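Local coordinates for protein glutathione S-transferase (Burkholderia xenovorans, PDB 2DSA) that reductively dechlorinates polychlorinated biphenyl metabolites using bound glutathione, and probably has the general glutathione transferase activity of its family, at residues S39-D42 with Y43-N47; V70-V73 with A74-P78; R91-L94 with Q95-N99. All blocks are in the same frame, centred on the assembly; numbering follows the deposited sequence.

Contact 1 (S39-D42 with Y43-N47); sequences SGQD and YLEVN
The backbone N-H of Glu45 reaches back to O of Asp42 at 3.0 Å, closing a type I beta turn whose two middle residues, Tyr43 and Leu44, both have helical backbone angles. The donor stands above the carbonyl plane. Asp42 adds its side chain to the same turn: with CG opposite the backbone N (chi1 165°), OD1 comes 3.1 Å from N of Leu44, a weak bond with the two-residue spacing of an Asx turn. The side chains of Asp42 and Glu45 cross at about a right angle, their carboxylate planes 74° apart, and bring like charges together, OD2 of Asp42 lying 3.7 Å from OE1 of Glu45. A water links the same two residues, accepting from N of Asp42 and donating to OE1 of Glu45, at 2.8 Å from each. Beyond the turn, Tyr43 O takes N-H groups from both Val46 and Asn47, extending the helical course. The whole lies in the loop between strands 36-37 and 54-56. Tyr43 turns inward against Cys54 and Val52, its OH bonded to Tyr51 O, which Asn47 ND2 also reaches; Val46 joins it on Cys54, and backbone bonds tie Tyr43 to Lys35, just before strand 36-37.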
loop_
_atom_site.group_PDB
_atom_site.type_symbol
_atom_site.label_atom_id
_atom_site.label_comp_id
_atom_site.label_asym_id
_atom_site.label_seq_id
_atom_site.Cartn_x
_atom_site.Cartn_y
_atom_site.Cartn_z
ATOM N N SER A 39 -15.281 19.033 -15.613
ATOM C CA SER A 39 -16.575 19.103 -16.282
ATOM C C SER A 39 -17.728 19.423 -15.323
ATOM O O SER A 39 -18.869 19.530 -15.753
ATOM C CB SER A 39 -16.858 17.807 -17.058
ATOM O OG SER A 39 -17.172 16.726 -16.198
ATOM N N GLY A 40 -17.430 19.565 -14.032
ATOM C CA GLY A 40 -18.469 19.804 -13.021
ATOM C C GLY A 40 -19.142 18.557 -12.467
ATOM O O GLY A 40 -20.113 18.652 -11.710
ATOM N N GLN A 41 -18.636 17.383 -12.843
ATOM C CA GLN A 41 -19.154 16.130 -12.314
ATOM C C GLN A 41 -18.766 15.952 -10.846
ATOM O O GLN A 41 -17.683 16.380 -10.406
ATOM C CB GLN A 41 -18.672 14.937 -13.139
ATOM C CG GLN A 41 -19.292 13.618 -12.695
ATOM C CD GLN A 41 -18.865 12.432 -13.531
ATOM O OE1 GLN A 41 -19.469 11.360 -13.449
ATOM N NE2 GLN A 41 -17.828 12.611 -14.346
ATOM N N ASP A 42 -19.682 15.359 -10.088
ATOM C CA ASP A 42 -19.417 14.958 -8.705
ATOM C C ASP A 42 -18.363 13.823 -8.726
ATOM O O ASP A 42 -18.634 12.732 -9.203
ATOM C CB ASP A 42 -20.753 14.534 -8.068
ATOM C CG ASP A 42 -20.606 13.767 -6.763
ATOM O OD1 ASP A 42 -19.547 13.791 -6.100
ATOM O OD2 ASP A 42 -21.615 13.139 -6.387
ATOM N N TYR A 43 -17.158 14.112 -8.238
ATOM C CA TYR A 43 -16.026 13.183 -8.369
ATOM C C TYR A 43 -16.191 11.921 -7.532
ATOM O O TYR A 43 -15.615 10.883 -7.864
ATOM C CB TYR A 43 -14.693 13.865 -8.058
ATOM C CG TYR A 43 -13.504 12.923 -8.102
ATOM C CD1 TYR A 43 -13.132 12.300 -9.292
ATOM C CD2 TYR A 43 -12.776 12.627 -6.942
ATOM C CE1 TYR A 43 -12.050 11.416 -9.333
ATOM C CE2 TYR A 43 -11.684 11.753 -6.978
ATOM C CZ TYR A 43 -11.329 11.151 -8.173
ATOM O OH TYR A 43 -10.249 10.291 -8.225
ATOM N N LEU A 44 -16.989 12.001 -6.465
ATOM C CA LEU A 44 -17.342 10.805 -5.684
ATOM C C LEU A 44 -18.171 9.776 -6.452
ATOM O O LEU A 44 -18.246 8.616 -6.051
ATOM C CB LEU A 44 -18.016 11.174 -4.352
ATOM C CG LEU A 44 -17.064 11.480 -3.197
ATOM C CD1 LEU A 44 -16.232 12.717 -3.457
ATOM C CD2 LEU A 44 -17.822 11.614 -1.886
ATOM N N GLU A 45 -18.763 10.188 -7.576
ATOM C CA GLU A 45 -19.403 9.243 -8.503
ATOM C C GLU A 45 -18.360 8.366 -9.170
ATOM O O GLU A 45 -18.676 7.257 -9.612
ATOM C CB GLU A 45 -20.187 9.979 -9.601
ATOM C CG GLU A 45 -21.480 10.660 -9.107
ATOM C CD GLU A 45 -22.147 11.524 -10.181
ATOM O OE1 GLU A 45 -22.919 12.453 -9.820
ATOM O OE2 GLU A 45 -21.888 11.286 -11.384
ATOM N N VAL A 46 -17.125 8.878 -9.251
ATOM C CA VAL A 46 -16.012 8.203 -9.928
ATOM C C VAL A 46 -15.185 7.404 -8.897
ATOM O O VAL A 46 -15.021 6.194 -9.039
ATOM C CB VAL A 46 -15.128 9.207 -10.713
ATOM C CG1 VAL A 46 -13.922 8.505 -11.312
ATOM C CG2 VAL A 46 -15.944 9.937 -11.856
ATOM N N ASN A 47 -14.674 8.088 -7.869
ATOM C CA ASN A 47 -14.041 7.412 -6.727
ATOM C C ASN A 47 -14.827 7.676 -5.449
ATOM O O ASN A 47 -14.833 8.798 -4.951
ATOM C CB ASN A 47 -12.570 7.824 -6.548
ATOM C CG ASN A 47 -11.878 7.085 -5.393
ATOM O OD1 ASN A 47 -12.433 6.172 -4.794
ATOM N ND2 ASN A 47 -10.661 7.496 -5.085
HETATM O O HOH W 1 -22.368 14.971 -10.921
#

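Contact 2 (V70-V73 with A74-P78); sequences VQYV and ADQVP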
loop_
_atom_site.group_PDB
_atom_site.type_symbol
_atom_site.label_atom_id
_atom_site.label_comp_id
_atom_site.label_asym_id
_atom_site.label_seq_id
_atom_site.Cartn_x
_atom_site.Cartn_y
_atom_site.Cartn_z
ATOM N N VAL A 70 -0.307 2.222 -11.380
ATOM C CA VAL A 70 0.990 2.287 -12.041
ATOM C C VAL A 70 1.448 0.915 -12.560
ATOM O O VAL A 70 2.189 0.838 -13.531
ATOM C CB VAL A 70 2.090 3.079 -11.214
ATOM C CG1 VAL A 70 1.607 4.503 -10.942
ATOM C CG2 VAL A 70 2.494 2.373 -9.882
ATOM N N GLN A 71 0.971 -0.158 -11.929
ATOM C CA GLN A 71 1.230 -1.517 -12.409
ATOM C C GLN A 71 0.407 -1.842 -13.673
ATOM O O GLN A 71 0.926 -2.435 -14.610
ATOM C CB GLN A 71 0.968 -2.552 -11.303
ATOM C CG GLN A 71 2.033 -2.533 -10.189
ATOM C CD GLN A 71 1.811 -3.612 -9.166
ATOM O OE1 GLN A 71 2.254 -4.756 -9.348
ATOM N NE2 GLN A 71 1.092 -3.275 -8.090
ATOM N N TYR A 72 -0.870 -1.465 -13.674
ATOM C CA TYR A 72 -1.684 -1.584 -14.864
ATOM C C TYR A 72 -0.998 -0.856 -16.024
ATOM O O TYR A 72 -0.785 -1.446 -17.086
ATOM C CB TYR A 72 -3.129 -1.089 -14.638
ATOM C CG TYR A 72 -3.933 -1.075 -15.937
ATOM C CD1 TYR A 72 -3.959 0.065 -16.742
ATOM C CD2 TYR A 72 -4.615 -2.212 -16.381
ATOM C CE1 TYR A 72 -4.640 0.089 -17.948
ATOM C CE2 TYR A 72 -5.331 -2.184 -17.595
ATOM C CZ TYR A 72 -5.323 -1.036 -18.361
ATOM O OH TYR A 72 -5.987 -0.986 -19.550
ATOM N N VAL A 73 -0.606 0.393 -15.795
ATOM C CA VAL A 73 0.050 1.212 -16.805
ATOM C C VAL A 73 1.327 0.559 -17.378
ATOM O O VAL A 73 1.482 0.415 -18.607
ATOM C CB VAL A 73 0.333 2.637 -16.271
ATOM C CG1 VAL A 73 1.248 3.410 -17.229
ATOM C CG2 VAL A 73 -0.980 3.408 -16.021
ATOM N N ALA A 74 2.219 0.139 -16.483
ATOM C CA ALA A 74 3.442 -0.550 -16.877
ATOM C C ALA A 74 3.197 -1.832 -17.692
ATOM O O ALA A 74 3.948 -2.140 -18.616
ATOM C CB ALA A 74 4.292 -0.866 -15.637
ATOM N N ASP A 75 2.179 -2.593 -17.313
ATOM C CA ASP A 75 1.866 -3.863 -17.982
ATOM C C ASP A 75 1.342 -3.670 -19.412
ATOM O O ASP A 75 1.340 -4.619 -20.192
ATOM C CB ASP A 75 0.859 -4.678 -17.163
ATOM C CG ASP A 75 1.485 -5.322 -15.920
ATOM O OD1 ASP A 75 0.718 -5.814 -15.068
ATOM O OD2 ASP A 75 2.729 -5.359 -15.807
ATOM N N GLN A 76 0.913 -2.449 -19.734
ATOM C CA GLN A 76 0.460 -2.106 -21.082
ATOM C C GLN A 76 1.624 -2.023 -22.061
ATOM O O GLN A 76 1.444 -2.269 -23.253
ATOM C CB GLN A 76 -0.350 -0.794 -21.099
ATOM C CG GLN A 76 -1.590 -0.784 -20.196
ATOM C CD GLN A 76 -2.330 -2.125 -20.151
ATOM O OE1 GLN A 76 -2.934 -2.557 -21.146
ATOM N NE2 GLN A 76 -2.288 -2.789 -18.986
ATOM N N VAL A 77 2.814 -1.680 -21.566
ATOM C CA VAL A 77 3.989 -1.528 -22.433
ATOM C C VAL A 77 5.210 -2.294 -21.898
ATOM O O VAL A 77 6.203 -1.683 -21.492
ATOM C CB VAL A 77 4.341 -0.026 -22.712
ATOM C CG1 VAL A 77 5.281 0.096 -23.908
ATOM C CG2 VAL A 77 3.095 0.803 -23.005
ATOM N N PRO A 78 5.149 -3.643 -21.923
ATOM C CA PRO A 78 6.236 -4.448 -21.344
ATOM C C PRO A 78 7.600 -4.192 -21.970
ATOM O O PRO A 78 8.621 -4.379 -21.302
ATOM C CB PRO A 78 5.793 -5.892 -21.586
ATOM C CG PRO A 78 4.706 -5.813 -22.622
ATOM C CD PRO A 78 4.060 -4.485 -22.460
#
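Gln76 folds back over Tyr72 in the last turn of helix 66-76, and its amide lies flat on the phenol ring. Two torsions put it there: CG stands opposite the carbonyl carbon, beside the backbone N, and the chain then bends at chi2 (-37°) instead of running on extended. NE2 ends up 3.3 Å above the plane of the Tyr72 ring, over its centre, with ring and amide planes only 13° apart. The same nitrogen donates to O of Tyr72 at 2.8 Å in a nearly straight bond (167°), and that acceptor lies in the amide plane. Tyr72 meets the amide because its CG is opposite its own backbone N, which carries the ring along the helix toward the C-terminal end.

The bonding pattern changes here, from four-residue to three-residue spacing. Ala74 N and Asp75 N make ordinary alpha-helical bonds to Val70 O and Gln71 O, whereas Gln76 N binds Val73 O at 3.1 Å, three residues back, and reaches Tyr72 O only weakly. Asp75 is folded against its own helix, CG 3.2 Å from O of Gln71, and its carboxylate is held by Arg91, Asn86 and Tyr92 of the second subunit. The Tyr92 ring of the second subunit also meets Tyr72 edge-to-face.

Because the amide is nearly parallel to the ring, its N-H bonds run along the ring face, not into it: the pairing is a near-parallel amide-pi stack with NE2 over the ring centre and the rest of the amide displaced toward the hydroxyl end, steered by one hydrogen bond. That bond supplies Tyr72 O with a strong donor where the backbone offers a weak one, while the partners of Asp75 probably keep its carboxylate ionised.

Contact 3 (R91-L94 with Q95-N99); sequences RYHL and QQWLN
Tyr92 and Gln95 lie side by side on helix 89-109, the first helix of the all-helical C-terminal domain of the glutathione transferase fold. Regular alpha-helical bonds satisfy the backbone: Gln95 N, Gln96 N, Trp97 N and Leu98 N bind the O atoms of Arg91, Tyr92, His93 and Leu94. The last is the shortest of the four, 2.7 Å between Leu98 N and Leu94 O.

The extended side chain of Gln95 starts with CG opposite the carbonyl carbon (chi1 -64°), which carries its amide back along the helix. There OE1 comes 3.4 Å from CD2 of Tyr92, with ring and amide planes 76° apart, while NE2 is spent on Gln71 OE1. NE2 also lies 4.0 Å from NE of Arg91; these two donors converge on that one oxygen of Gln71 and need not compete. Arg91 NH1 has Pro84 O as a further acceptor, and Tyr92 OH bonds to the second subunit.

On another flank, the rings of His93 and Trp97 run side by side, pointing the same way, their centres 5.1 Å apart for the five-membered ring of Trp97. The planes meet at 45°, which makes neither a stack nor an edge-to-face pair. Glu90 OE2 bonds to His93 ND1, which probably sets the turn of the imidazole, and Trp97 is set edge-to-face against Phe100. At the C-terminal end of the segment Asn99 touches a bound glutathione and gives ND2 to Glu65 of the second subunit.

The apolar flank faces helix 153-163, which Leu94 touches at Val153 and Leu98 at Tyr157; between the two leucines, CG of Leu94 meets CD1 of Leu98 at 4.1 Å.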
loop_
_atom_site.group_PDB
_atom_site.type_symbol
_atom_site.label_atom_id
_atom_site.label_comp_id
_atom_site.label_asym_id
_atom_site.label_seq_id
_atom_site.Cartn_x
_atom_site.Cartn_y
_atom_site.Cartn_z
ATOM N N ARG A 91 9.110 -8.609 -9.563
ATOM C CA ARG A 91 7.782 -7.961 -9.571
ATOM C C ARG A 91 7.171 -7.871 -8.151
ATOM O O ARG A 91 6.572 -6.852 -7.801
ATOM C CB ARG A 91 6.840 -8.649 -10.573
ATOM C CG ARG A 91 5.443 -8.011 -10.715
ATOM C CD ARG A 91 5.459 -6.492 -10.942
ATOM N NE ARG A 91 4.114 -5.991 -11.216
ATOM C CZ ARG A 91 3.595 -5.861 -12.436
ATOM N NH1 ARG A 91 4.311 -6.190 -13.504
ATOM N NH2 ARG A 91 2.356 -5.419 -12.586
ATOM N N TYR A 92 7.332 -8.917 -7.339
ATOM C CA TYR A 92 6.933 -8.853 -5.901
ATOM C C TYR A 92 7.741 -7.815 -5.138
ATOM O O TYR A 92 7.217 -7.075 -4.307
ATOM C CB TYR A 92 6.984 -10.226 -5.215
ATOM C CG TYR A 92 6.168 -11.261 -5.958
ATOM C CD1 TYR A 92 6.793 -12.213 -6.761
ATOM C CD2 TYR A 92 4.776 -11.253 -5.904
ATOM C CE1 TYR A 92 6.054 -13.142 -7.477
ATOM C CE2 TYR A 92 4.026 -12.185 -6.612
ATOM C CZ TYR A 92 4.677 -13.123 -7.400
ATOM O OH TYR A 92 3.952 -14.047 -8.108
ATOM N N HIS A 93 9.021 -7.754 -5.465
ATOM C CA HIS A 93 9.915 -6.741 -4.950
ATOM C C HIS A 93 9.468 -5.298 -5.329
ATOM O O HIS A 93 9.563 -4.380 -4.512
ATOM C CB HIS A 93 11.343 -7.059 -5.415
ATOM C CG HIS A 93 12.412 -6.328 -4.661
ATOM N ND1 HIS A 93 13.697 -6.182 -5.150
ATOM C CD2 HIS A 93 12.392 -5.697 -3.463
ATOM C CE1 HIS A 93 14.418 -5.493 -4.285
ATOM N NE2 HIS A 93 13.649 -5.184 -3.254
ATOM N N LEU A 94 8.968 -5.104 -6.552
ATOM C CA LEU A 94 8.330 -3.831 -6.917
ATOM C C LEU A 94 7.091 -3.510 -6.034
ATOM O O LEU A 94 6.902 -2.361 -5.602
ATOM C CB LEU A 94 7.928 -3.829 -8.404
ATOM C CG LEU A 94 7.129 -2.612 -8.893
ATOM C CD1 LEU A 94 8.073 -1.510 -9.243
ATOM C CD2 LEU A 94 6.274 -2.941 -10.115
ATOM N N GLN A 95 6.256 -4.517 -5.790
ATOM C CA GLN A 95 5.042 -4.355 -4.986
ATOM C C GLN A 95 5.358 -4.041 -3.525
ATOM O O GLN A 95 4.608 -3.307 -2.857
ATOM C CB GLN A 95 4.169 -5.616 -5.083
ATOM C CG GLN A 95 3.677 -5.828 -6.500
ATOM C CD GLN A 95 3.119 -7.195 -6.768
ATOM O OE1 GLN A 95 3.349 -8.160 -6.021
ATOM N NE2 GLN A 95 2.396 -7.300 -7.868
ATOM N N GLN A 96 6.447 -4.640 -3.040
ATOM C CA GLN A 96 7.021 -4.305 -1.742
ATOM C C GLN A 96 7.359 -2.826 -1.702
ATOM O O GLN A 96 6.876 -2.116 -0.837
ATOM C CB GLN A 96 8.287 -5.143 -1.491
ATOM C CG GLN A 96 9.078 -4.707 -0.252
ATOM C CD GLN A 96 10.447 -5.374 -0.178
ATOM O OE1 GLN A 96 11.475 -4.695 -0.137
ATOM N NE2 GLN A 96 10.465 -6.700 -0.227
ATOM N N TRP A 97 8.174 -2.361 -2.654
ATOM C CA TRP A 97 8.546 -0.954 -2.705
ATOM C C TRP A 97 7.362 -0.021 -2.882
ATOM O O TRP A 97 7.292 1.013 -2.193
ATOM C CB TRP A 97 9.662 -0.677 -3.710
ATOM C CG TRP A 97 11.005 -0.918 -3.096
ATOM C CD1 TRP A 97 11.890 -1.913 -3.419
ATOM C CD2 TRP A 97 11.595 -0.189 -2.004
ATOM N NE1 TRP A 97 13.001 -1.829 -2.611
ATOM C CE2 TRP A 97 12.845 -0.788 -1.732
ATOM C CE3 TRP A 97 11.199 0.928 -1.248
ATOM C CZ2 TRP A 97 13.709 -0.313 -0.724
ATOM C CZ3 TRP A 97 12.060 1.409 -0.250
ATOM C CH2 TRP A 97 13.298 0.780 0.003
ATOM N N LEU A 98 6.414 -0.392 -3.753
ATOM C CA LEU A 98 5.203 0.417 -3.950
ATOM C C LEU A 98 4.361 0.531 -2.668
ATOM O O LEU A 98 3.859 1.599 -2.362
ATOM C CB LEU A 98 4.341 -0.117 -5.102
ATOM C CG LEU A 98 4.839 -0.005 -6.550
ATOM C CD1 LEU A 98 3.846 -0.698 -7.488
ATOM C CD2 LEU A 98 5.039 1.462 -6.965
ATOM N N ASN A 99 4.194 -0.573 -1.939
ATOM C CA ASN A 99 3.444 -0.515 -0.695
ATOM C C ASN A 99 4.168 0.269 0.408
ATOM O O ASN A 99 3.518 0.954 1.199
ATOM C CB ASN A 99 3.070 -1.907 -0.178
ATOM C CG ASN A 99 1.943 -1.852 0.818
ATOM O OD1 ASN A 99 0.802 -1.656 0.433
ATOM N ND2 ASN A 99 2.260 -1.985 2.121
#

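In the fold
The three contacts follow one another along the chain. Contact 1 lies in a loop of the thioredoxin-like N-terminal domain, contact 2 on helix 66-76 of the same domain, and contact 3 on helix 89-109, which opens the helical domain. Contact 1 is remote, its centre about 25 Å from that of contact 2 and about 30 Å from that of contact 3. Contacts 2 and 3, with centres about 14 Å apart, touch directly through a salt bridge and leucine packing. Both also touch the second subunit, so one cluster joins the two domains and the dimer, while contact 1 touches no other chain; the side chain of Tyr43 lies about 6 Å from a bound glutathione.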